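Local structure of 3-chlorocatechol 1,2-dioxygenase (Rhodococcus opacus, 2BOY) at residues N18-I21 against K22-V26; A58-S61 against V62-S66; A223-P226 against E227-L230. The protein probably opens the aromatic ring of catechols such as 3-chlorocatechol by intradiol cleavage, inserting dioxygen with the help of a bound ferric iron. One frame throughout, in Å; residues are numbered along the deposited sequence. Where two conformers were deposited one is given.

Contact 1 of 3, residues N18-I21 against K22-V26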
ATOM      1  N   ASN A  18       3.929 -10.452  -6.273  1.00 23.03           N
ATOM      2  CA  ASN A  18       4.177 -10.779  -7.693  1.00 23.71           C
ATOM      3  C   ASN A  18       3.834 -12.242  -8.051  1.00 23.57           C
ATOM      4  O   ASN A  18       3.438 -12.542  -9.163  1.00 23.36           O
ATOM      5  CB  ASN A  18       5.610 -10.378  -8.107  1.00 23.35           C
ATOM      6  CG  ASN A  18       5.734  -8.875  -8.393  1.00 23.37           C
ATOM      7  OD1 ASN A  18       4.785  -8.239  -8.826  1.00 21.52           O
ATOM      8  ND2 ASN A  18       6.893  -8.314  -8.119  1.00 21.78           N
ATOM      9  N   ALA A  19       3.977 -13.163  -7.103  1.00 25.02           N
ATOM     10  CA  ALA A  19       3.579 -14.562  -7.340  1.00 25.08           C
ATOM     11  C   ALA A  19       2.068 -14.651  -7.503  1.00 24.92           C
ATOM     12  O   ALA A  19       1.560 -15.381  -8.342  1.00 26.24           O
ATOM     13  CB  ALA A  19       4.035 -15.458  -6.181  1.00 25.84           C
ATOM     14  N   VAL A  20       1.344 -13.900  -6.695  1.00 24.99           N
ATOM     15  CA  VAL A  20      -0.104 -13.847  -6.814  1.00 24.42           C
ATOM     16  C   VAL A  20      -0.545 -13.217  -8.156  1.00 24.22           C
ATOM     17  O   VAL A  20      -1.499 -13.678  -8.797  1.00 24.41           O
ATOM     18  CB  VAL A  20      -0.753 -13.063  -5.627  1.00 24.03           C
ATOM     19  CG1 VAL A  20      -2.262 -12.888  -5.862  1.00 23.51           C
ATOM     20  CG2 VAL A  20      -0.510 -13.814  -4.317  1.00 26.14           C
ATOM     21  N   ILE A  21       0.102 -12.123  -8.551  1.00 24.01           N
ATOM     22  CA  ILE A  21      -0.199 -11.529  -9.854  1.00 24.18           C
ATOM     23  C   ILE A  21      -0.065 -12.574 -10.976  1.00 24.73           C
ATOM     24  O   ILE A  21      -0.925 -12.679 -11.835  1.00 24.78           O
ATOM     25  CB  ILE A  21       0.736 -10.323 -10.140  1.00 22.88           C
ATOM     26  CG1 ILE A  21       0.292  -9.125  -9.289  1.00 21.32           C
ATOM     27  CG2 ILE A  21       0.765 -10.016 -11.672  1.00 22.75           C
ATOM     28  CD1 ILE A  21       1.253  -7.960  -9.284  1.00 21.68           C
ATOM     29  N   LYS A  22       1.020 -13.321 -10.939  1.00 27.34           N
ATOM     30  CA  LYS A  22       1.288 -14.347 -11.958  1.00 30.03           C
ATOM     31  C   LYS A  22       0.284 -15.489 -11.912  1.00 30.78           C
ATOM     32  O   LYS A  22      -0.220 -15.901 -12.955  1.00 32.34           O
ATOM     33  CB  LYS A  22       2.683 -14.914 -11.780  1.00 29.69           C
ATOM     34  CG  LYS A  22       3.062 -15.914 -12.835  1.00 34.03           C
ATOM     35  CD  LYS A  22       4.585 -16.078 -12.910  1.00 40.25           C
ATOM     36  CE  LYS A  22       4.965 -17.365 -13.655  1.00 42.05           C
ATOM     37  NZ  LYS A  22       6.429 -17.344 -13.953  1.00 44.00           N
ATOM     38  N   ASP A  23      -0.007 -15.993 -10.717  1.00 31.55           N
ATOM     39  CA  ASP A  23      -0.905 -17.140 -10.557  1.00 31.70           C
ATOM     40  C   ASP A  23      -2.348 -16.746 -10.895  1.00 31.39           C
ATOM     41  O   ASP A  23      -3.064 -17.477 -11.591  1.00 31.13           O
ATOM     42  CB  ASP A  23      -0.775 -17.701  -9.146  1.00 32.75           C
ATOM     43  CG  ASP A  23      -1.489 -19.035  -8.971  1.00 38.01           C
ATOM     44  OD1 ASP A  23      -2.547 -19.043  -8.300  1.00 41.17           O
ATOM     45  OD2 ASP A  23      -1.065 -20.118  -9.458  1.00 43.09           O
ATOM     46  N   GLU A  24      -2.765 -15.560 -10.469  1.00 30.10           N
ATOM     47  CA  GLU A  24      -4.125 -15.136 -10.773  1.00 29.47           C
ATOM     48  C   GLU A  24      -4.321 -14.406 -12.094  1.00 28.56           C
ATOM     49  O   GLU A  24      -5.451 -14.062 -12.426  1.00 28.50           O
ATOM     50  CB  GLU A  24      -4.717 -14.323  -9.612  1.00 29.16           C
ATOM     51  CG  GLU A  24      -4.705 -15.101  -8.320  1.00 30.93           C
ATOM     52  CD  GLU A  24      -5.921 -16.001  -8.176  1.00 38.51           C
ATOM     53  OE1 GLU A  24      -6.973 -15.762  -8.849  1.00 39.99           O
ATOM     54  OE2 GLU A  24      -5.828 -16.939  -7.365  1.00 39.51           O
ATOM     55  N   LYS A  25      -3.235 -14.187 -12.846  1.00 28.87           N
ATOM     56  CA  LYS A  25      -3.289 -13.447 -14.116  1.00 28.01           C
ATOM     57  C   LYS A  25      -3.962 -12.084 -13.932  1.00 27.34           C
ATOM     58  O   LYS A  25      -4.920 -11.703 -14.632  1.00 26.88           O
ATOM     59  CB  LYS A  25      -3.997 -14.271 -15.207  1.00 29.64           C
ATOM     60  CG  LYS A  25      -3.496 -15.697 -15.350  1.00 31.60           C
ATOM     61  CD  LYS A  25      -2.193 -15.821 -16.087  1.00 37.84           C
ATOM     62  CE  LYS A  25      -1.941 -17.280 -16.520  1.00 42.01           C
ATOM     63  NZ  LYS A  25      -3.165 -17.875 -17.145  1.00 44.18           N
ATOM     64  N   VAL A  26      -3.466 -11.335 -12.953  1.00 26.64           N
ATOM     65  CA  VAL A  26      -4.002 -10.013 -12.688  1.00 25.93           C
ATOM     66  C   VAL A  26      -3.746  -9.177 -13.943  1.00 24.93           C
ATOM     67  O   VAL A  26      -2.659  -9.246 -14.510  1.00 24.50           O
ATOM     68  CB  VAL A  26      -3.347  -9.416 -11.421  1.00 25.10           C
ATOM     69  CG1 VAL A  26      -3.748  -7.964 -11.216  1.00 25.42           C
ATOM     70  CG2 VAL A  26      -3.674 -10.300 -10.169  1.00 25.45           C
TER

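Contact 2 of 3, residues A58-S61 against V62-S66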
ATOM      1  N   ALA A  58      -1.452  -9.028  13.070  1.00 19.16           N
ATOM      2  CA  ALA A  58      -0.227  -9.826  12.858  1.00 19.71           C
ATOM      3  C   ALA A  58       0.946  -9.211  13.615  1.00 19.30           C
ATOM      4  O   ALA A  58       1.767  -9.915  14.206  1.00 21.08           O
ATOM      5  CB  ALA A  58       0.116  -9.935  11.355  1.00 18.63           C
ATOM      6  N   ILE A  59       1.056  -7.898  13.545  1.00 19.20           N
ATOM      7  CA  ILE A  59       2.137  -7.186  14.251  1.00 19.04           C
ATOM      8  C   ILE A  59       1.963  -7.403  15.774  1.00 19.09           C
ATOM      9  O   ILE A  59       2.930  -7.719  16.531  1.00 17.75           O
ATOM     10  CB  ILE A  59       2.097  -5.683  13.883  1.00 18.95           C
ATOM     11  CG1 ILE A  59       2.461  -5.466  12.388  1.00 18.97           C
ATOM     12  CG2 ILE A  59       2.961  -4.856  14.888  1.00 18.19           C
ATOM     13  CD1 ILE A  59       4.001  -5.579  12.060  1.00 17.28           C
ATOM     14  N   GLU A  60       0.739  -7.211  16.243  1.00 17.73           N
ATOM     15  CA  GLU A  60       0.459  -7.363  17.666  1.00 18.57           C
ATOM     16  C   GLU A  60       0.683  -8.809  18.145  1.00 18.85           C
ATOM     17  O   GLU A  60       1.144  -9.035  19.255  1.00 19.84           O
ATOM     18  CB  GLU A  60      -0.975  -6.910  17.951  1.00 19.18           C
ATOM     19  CG  GLU A  60      -1.197  -6.548  19.424  1.00 17.92           C
ATOM     20  CD  GLU A  60      -1.424  -7.793  20.294  1.00 19.88           C
ATOM     21  OE1 GLU A  60      -1.880  -8.847  19.787  1.00 20.71           O
ATOM     22  OE2 GLU A  60      -1.158  -7.706  21.486  1.00 21.22           O
ATOM     23  N   SER A  61       0.360  -9.779  17.306  1.00 18.77           N
ATOM     24  CA  SER A  61       0.558 -11.175  17.669  1.00 21.21           C
ATOM     25  C   SER A  61       2.067 -11.474  17.890  1.00 21.17           C
ATOM     26  O   SER A  61       2.421 -12.192  18.821  1.00 20.91           O
ATOM     27  CB  SER A  61      -0.005 -12.076  16.587  1.00 21.07           C
ATOM     28  OG  SER A  61       0.253 -13.429  16.917  1.00 28.65           O
ATOM     29  N   VAL A  62       2.956 -10.883  17.097  1.00 21.49           N
ATOM     30  CA  VAL A  62       4.391 -11.100  17.396  1.00 22.23           C
ATOM     31  C   VAL A  62       4.831 -10.375  18.681  1.00 21.82           C
ATOM     32  O   VAL A  62       5.591 -10.930  19.488  1.00 20.96           O
ATOM     33  CB  VAL A  62       5.412 -10.868  16.207  1.00 23.77           C
ATOM     34  CG1 VAL A  62       4.775 -10.627  14.908  1.00 25.40           C
ATOM     35  CG2 VAL A  62       6.530  -9.876  16.546  1.00 24.31           C
ATOM     36  N   ALA A  63       4.352  -9.151  18.852  1.00 20.34           N
ATOM     37  CA  ALA A  63       4.610  -8.365  20.064  1.00 21.03           C
ATOM     38  C   ALA A  63       4.131  -9.113  21.312  1.00 21.87           C
ATOM     39  O   ALA A  63       4.820  -9.111  22.366  1.00 22.98           O
ATOM     40  CB  ALA A  63       3.902  -7.012  19.964  1.00 21.05           C
ATOM     41  N   ALA A  64       2.987  -9.787  21.173  1.00 20.42           N
ATOM     42  CA  ALA A  64       2.322 -10.426  22.296  1.00 21.02           C
ATOM     43  C   ALA A  64       3.130 -11.605  22.862  1.00 21.81           C
ATOM     44  O   ALA A  64       3.020 -11.877  24.050  1.00 20.13           O
ATOM     45  CB  ALA A  64       0.892 -10.883  21.935  1.00 19.20           C
ATOM     46  N   GLU A  65       3.927 -12.268  22.021  1.00 22.52           N
ATOM     47  CA  GLU A  65       4.804 -13.341  22.512  1.00 25.32           C
ATOM     48  C   GLU A  65       5.747 -12.932  23.674  1.00 25.36           C
ATOM     49  O   GLU A  65       6.162 -13.796  24.459  1.00 26.60           O
ATOM     50  CB  GLU A  65       5.621 -14.054  21.417  1.00 26.13           C
ATOM     51  CG  GLU A  65       5.180 -14.096  19.964  0.50 26.70           C
ATOM     52  CD  GLU A  65       6.304 -14.648  19.080  0.50 30.08           C
ATOM     53  OE1 GLU A  65       6.781 -13.939  18.164  0.50 31.00           O
ATOM     54  OE2 GLU A  65       6.749 -15.794  19.320  0.50 31.96           O
ATOM     55  N   SER A  66       6.024 -11.642  23.805  1.00 24.55           N
ATOM     56  CA  SER A  66       6.848 -11.100  24.883  1.00 25.88           C
ATOM     57  C   SER A  66       6.071 -10.507  26.063  1.00 24.20           C
ATOM     58  O   SER A  66       6.667  -9.826  26.883  1.00 24.12           O
ATOM     59  CB  SER A  66       7.764  -9.985  24.342  1.00 26.54           C
ATOM     60  OG  SER A  66       8.731 -10.517  23.457  1.00 29.21           O
TER

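Contact 3 of 3, residues A223-P226 against E227-L230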
ATOM      1  N   ALA A 223      -8.830  -9.509  15.531  1.00 19.00           N
ATOM      2  CA  ALA A 223      -8.195  -9.117  16.784  1.00 19.06           C
ATOM      3  C   ALA A 223      -8.860  -9.728  18.027  1.00 18.80           C
ATOM      4  O   ALA A 223      -8.536  -9.328  19.161  1.00 18.02           O
ATOM      5  CB  ALA A 223      -8.185  -7.561  16.901  1.00 19.35           C
ATOM      6  N   VAL A 224      -9.783 -10.688  17.839  1.00 17.41           N
ATOM      7  CA  VAL A 224     -10.416 -11.304  18.992  1.00 17.88           C
ATOM      8  C   VAL A 224      -9.479 -12.414  19.501  1.00 18.96           C
ATOM      9  O   VAL A 224      -8.915 -13.174  18.719  1.00 18.27           O
ATOM     10  CB  VAL A 224     -11.810 -11.879  18.697  1.00 18.57           C
ATOM     11  CG1 VAL A 224     -12.373 -12.734  19.869  1.00 19.23           C
ATOM     12  CG2 VAL A 224     -12.797 -10.758  18.328  1.00 18.88           C
ATOM     13  N   LYS A 225      -9.306 -12.455  20.815  1.00 18.57           N
ATOM     14  CA  LYS A 225      -8.613 -13.581  21.470  1.00 19.13           C
ATOM     15  C   LYS A 225      -9.516 -14.112  22.601  1.00 18.30           C
ATOM     16  O   LYS A 225     -10.321 -13.364  23.200  1.00 18.04           O
ATOM     17  CB  LYS A 225      -7.212 -13.153  21.985  1.00 19.23           C
ATOM     18  CG  LYS A 225      -6.309 -12.486  20.912  1.00 18.91           C
ATOM     19  CD  LYS A 225      -4.981 -12.085  21.536  1.00 19.86           C
ATOM     20  CE  LYS A 225      -4.048 -11.258  20.612  1.00 18.46           C
ATOM     21  NZ  LYS A 225      -2.835 -10.867  21.418  1.00 16.88           N
ATOM     22  N   PRO A 226      -9.436 -15.420  22.860  1.00 18.63           N
ATOM     23  CA  PRO A 226     -10.385 -16.056  23.759  1.00 18.16           C
ATOM     24  C   PRO A 226     -10.280 -15.526  25.181  1.00 17.61           C
ATOM     25  O   PRO A 226     -11.285 -15.576  25.866  1.00 18.81           O
ATOM     26  CB  PRO A 226     -10.019 -17.549  23.693  1.00 18.34           C
ATOM     27  CG  PRO A 226      -8.608 -17.619  23.144  1.00 19.28           C
ATOM     28  CD  PRO A 226      -8.425 -16.360  22.304  1.00 19.32           C
ATOM     29  N   GLU A 227      -9.105 -15.088  25.626  1.00 18.24           N
ATOM     30  CA  GLU A 227      -8.951 -14.543  26.983  1.00 18.77           C
ATOM     31  C   GLU A 227      -9.689 -13.234  27.176  1.00 18.83           C
ATOM     32  O   GLU A 227      -9.880 -12.820  28.312  1.00 18.07           O
ATOM     33  CB  GLU A 227      -7.473 -14.304  27.341  1.00 18.30           C
ATOM     34  CG  GLU A 227      -6.588 -15.544  27.225  1.00 19.50           C
ATOM     35  CD  GLU A 227      -6.089 -15.842  25.802  1.00 20.41           C
ATOM     36  OE1 GLU A 227      -5.375 -16.883  25.619  1.00 21.51           O
ATOM     37  OE2 GLU A 227      -6.414 -15.084  24.851  1.00 20.11           O
ATOM     38  N   LEU A 228     -10.142 -12.628  26.069  1.00 18.80           N
ATOM     39  CA  LEU A 228     -10.720 -11.261  26.090  1.00 17.48           C
ATOM     40  C   LEU A 228     -12.262 -11.233  25.942  1.00 17.78           C
ATOM     41  O   LEU A 228     -12.872 -10.173  25.796  1.00 18.09           O
ATOM     42  CB  LEU A 228     -10.091 -10.442  24.950  1.00 16.40           C
ATOM     43  CG  LEU A 228      -8.536 -10.396  24.985  1.00 17.32           C
ATOM     44  CD1 LEU A 228      -7.998  -9.677  23.757  1.00 17.76           C
ATOM     45  CD2 LEU A 228      -8.050  -9.746  26.314  1.00 17.89           C
ATOM     46  N   LEU A 229     -12.878 -12.396  25.998  1.00 18.01           N
ATOM     47  CA  LEU A 229     -14.325 -12.483  25.949  1.00 19.88           C
ATOM     48  C   LEU A 229     -14.967 -12.393  27.349  1.00 20.98           C
ATOM     49  O   LEU A 229     -14.641 -13.180  28.253  1.00 19.85           O
ATOM     50  CB  LEU A 229     -14.752 -13.743  25.193  1.00 20.44           C
ATOM     51  CG  LEU A 229     -14.341 -13.768  23.693  1.00 21.61           C
ATOM     52  CD1 LEU A 229     -14.295 -15.216  23.213  1.00 19.73           C
ATOM     53  CD2 LEU A 229     -15.363 -12.972  22.902  1.00 22.84           C
ATOM     54  N   LEU A 230     -15.848 -11.411  27.521  1.00 19.23           N
ATOM     55  CA  LEU A 230     -16.484 -11.175  28.812  1.00 21.05           C
ATOM     56  C   LEU A 230     -17.826 -11.875  28.865  1.00 22.18           C
ATOM     57  O   LEU A 230     -18.486 -12.006  27.832  1.00 22.25           O
ATOM     58  CB  LEU A 230     -16.771  -9.690  28.995  1.00 20.12           C
ATOM     59  CG  LEU A 230     -15.586  -8.717  28.994  1.00 21.74           C
ATOM     60  CD1 LEU A 230     -16.107  -7.276  29.014  1.00 23.28           C
ATOM     61  CD2 LEU A 230     -14.635  -8.966  30.165  1.00 22.22           C
TER

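Contact 1 of 3, residues N18-I21 against K22-V26
The flat carbonyl group of I21 takes V26 N in its own plane, on a lone pair of O. V26 CG2 lies beside the same group, 3.7 Å from I21 CA. The three carbonyls before it are used differently: N18 O, A19 O and V20 O each take a donor tilted out of their planes. The tilt is 32° for K22 N on N18 O. These are ordinary i to i+4 helix bonds. The I21 bond instead spans five residues, and K25 has positive phi (53°). With a weak bond from K25 N to K22 O at 3.5 Å, this is a Schellman motif, closing helix 3-24.

The 6→1 bond of the motif, V26 N to I21 O, is 3.1 Å long. Its usual apolar partner contact is present too: I21 CG2 stands 4.2 Å from V26 CB, the two side chains meeting at a slant. The I21 branch that meets V26 is CG2, set opposite the backbone N across the CA-CB bond. V26 also belongs to a lipid pocket, where its side chain touches a bound phospholipid.

The V20 and E24 side chains run alongside each other. V20 CG1 is 4.1 Å from E24 CG. The E24 chain then bends, and its carboxylate leaves the contact. There OE2 forms a salt bridge with K12 of the second subunit, and the amide ND2 of N18 bonds to F54 O of that subunit. This helix end therefore belongs to the dimer interface. Nearer the backbone, the aliphatic part of E24 leans on the preceding turn: E24 CB is 3.4 Å from V20 O.

Contact 2 of 3, residues A58-S61 against V62-S66
Backbone hydrogen bonds join A58-S61 to V62-S66 along the last turns of helix 56-64. V62 N binds A58 O at 3.3 Å. A63 N meets I59 O in the carbonyl plane, with a nearly straight N-H...O angle of 170°. A64 N is closer to its acceptor, E60 O, at 2.8 Å, but its bond is more bent (139°). S66 N is bonded to A63 O, three residues back.

Van der Waals contacts are few. V62 CG1 is modelled 3.2 Å from A58 O, with chi1 at -7° nearly eclipsing CG1 with the backbone N, so this rotamer is doubtful. V62 also packs on V26 of the second subunit. A64 CB sits 3.8 Å from E60 OE2, one turn away.

The charged ends find partners elsewhere. In the conformer given, E65 OE1 forms a salt bridge with K25 of the second subunit; a second deposited conformer makes this less certain. E60 is buried; its OE1 is bridged to K225 NZ and its OE2 is bonded to S72 OG. Both carboxylate oxygens are thus satisfied, and the lysine probably helps E60 stay ionised in this buried place.

Contact 3 of 3, residues A223-P226 against E227-L230
K225 touches both E227 and L228, and its NZ is gripped by three oxygens from outside: E60 OE1, S72 O and Q71 OE1. Its backbone O takes L228 N at 3.0 Å. That bond closes a type I beta-turn, K225-P226-E227-L228, with the proline at its second position. The donor stands above the carbonyl plane, 48° out of it. The turn leads from the loop after strand 204-210 into strand 229-236 of the mixed sheet of the catalytic domain. Backbone hydrogen bonds between Y209 and both L228 and L230 tie this start of the strand to its neighbour.

Apolar side chains gather about the turn. L228 CD1 reaches K225 CB at 4.0 Å, while L228 itself is buried against T206, S73 and Y247. L229 goes elsewhere. Its CD2 meets V224 CG1 at 4.3 Å, and its CD1 is 4.0 Å from P226 CA. An alanine at L229 would keep neither methyl branch, which would probably open a gap beside V224 CG1 and take away the contact on P226 CA. V224 also packs on P189 and Y209. Its side chain is about 7 Å from that of H191, an iron ligand.

E227 folds back along the proline ring. Its chain bends at chi2 (83°), so the carboxylate lies beside P226. OE2 is hydrogen-bonded to Q71 NE2. K225 NZ is too far away for a salt bridge with it. The same E227 OE2 rests 3.5 Å from P226 CD and 3.5 Å from K225 CB.

Overall arrangement
The contacts follow one another along the chain. Contacts 1 and 2 lie in the N-terminal family region, on helices 3-24 and 56-64; contact 3 lies in the dioxygenase region, where strand 229-236 begins. Within one subunit, the centres of contacts 1 and 2 are about 29 Å apart and those of contacts 1 and 3 about 35 Å apart. Across the dimer, however, contact 1 of one subunit packs on contact 2 of the other, N18 on A58 and V26 on I59. Contacts 2 and 3 touch, with centres about 15 Å apart. The helical interface, with its bound lipid, is thus joined through 58-66 to the sheet domain that holds the iron.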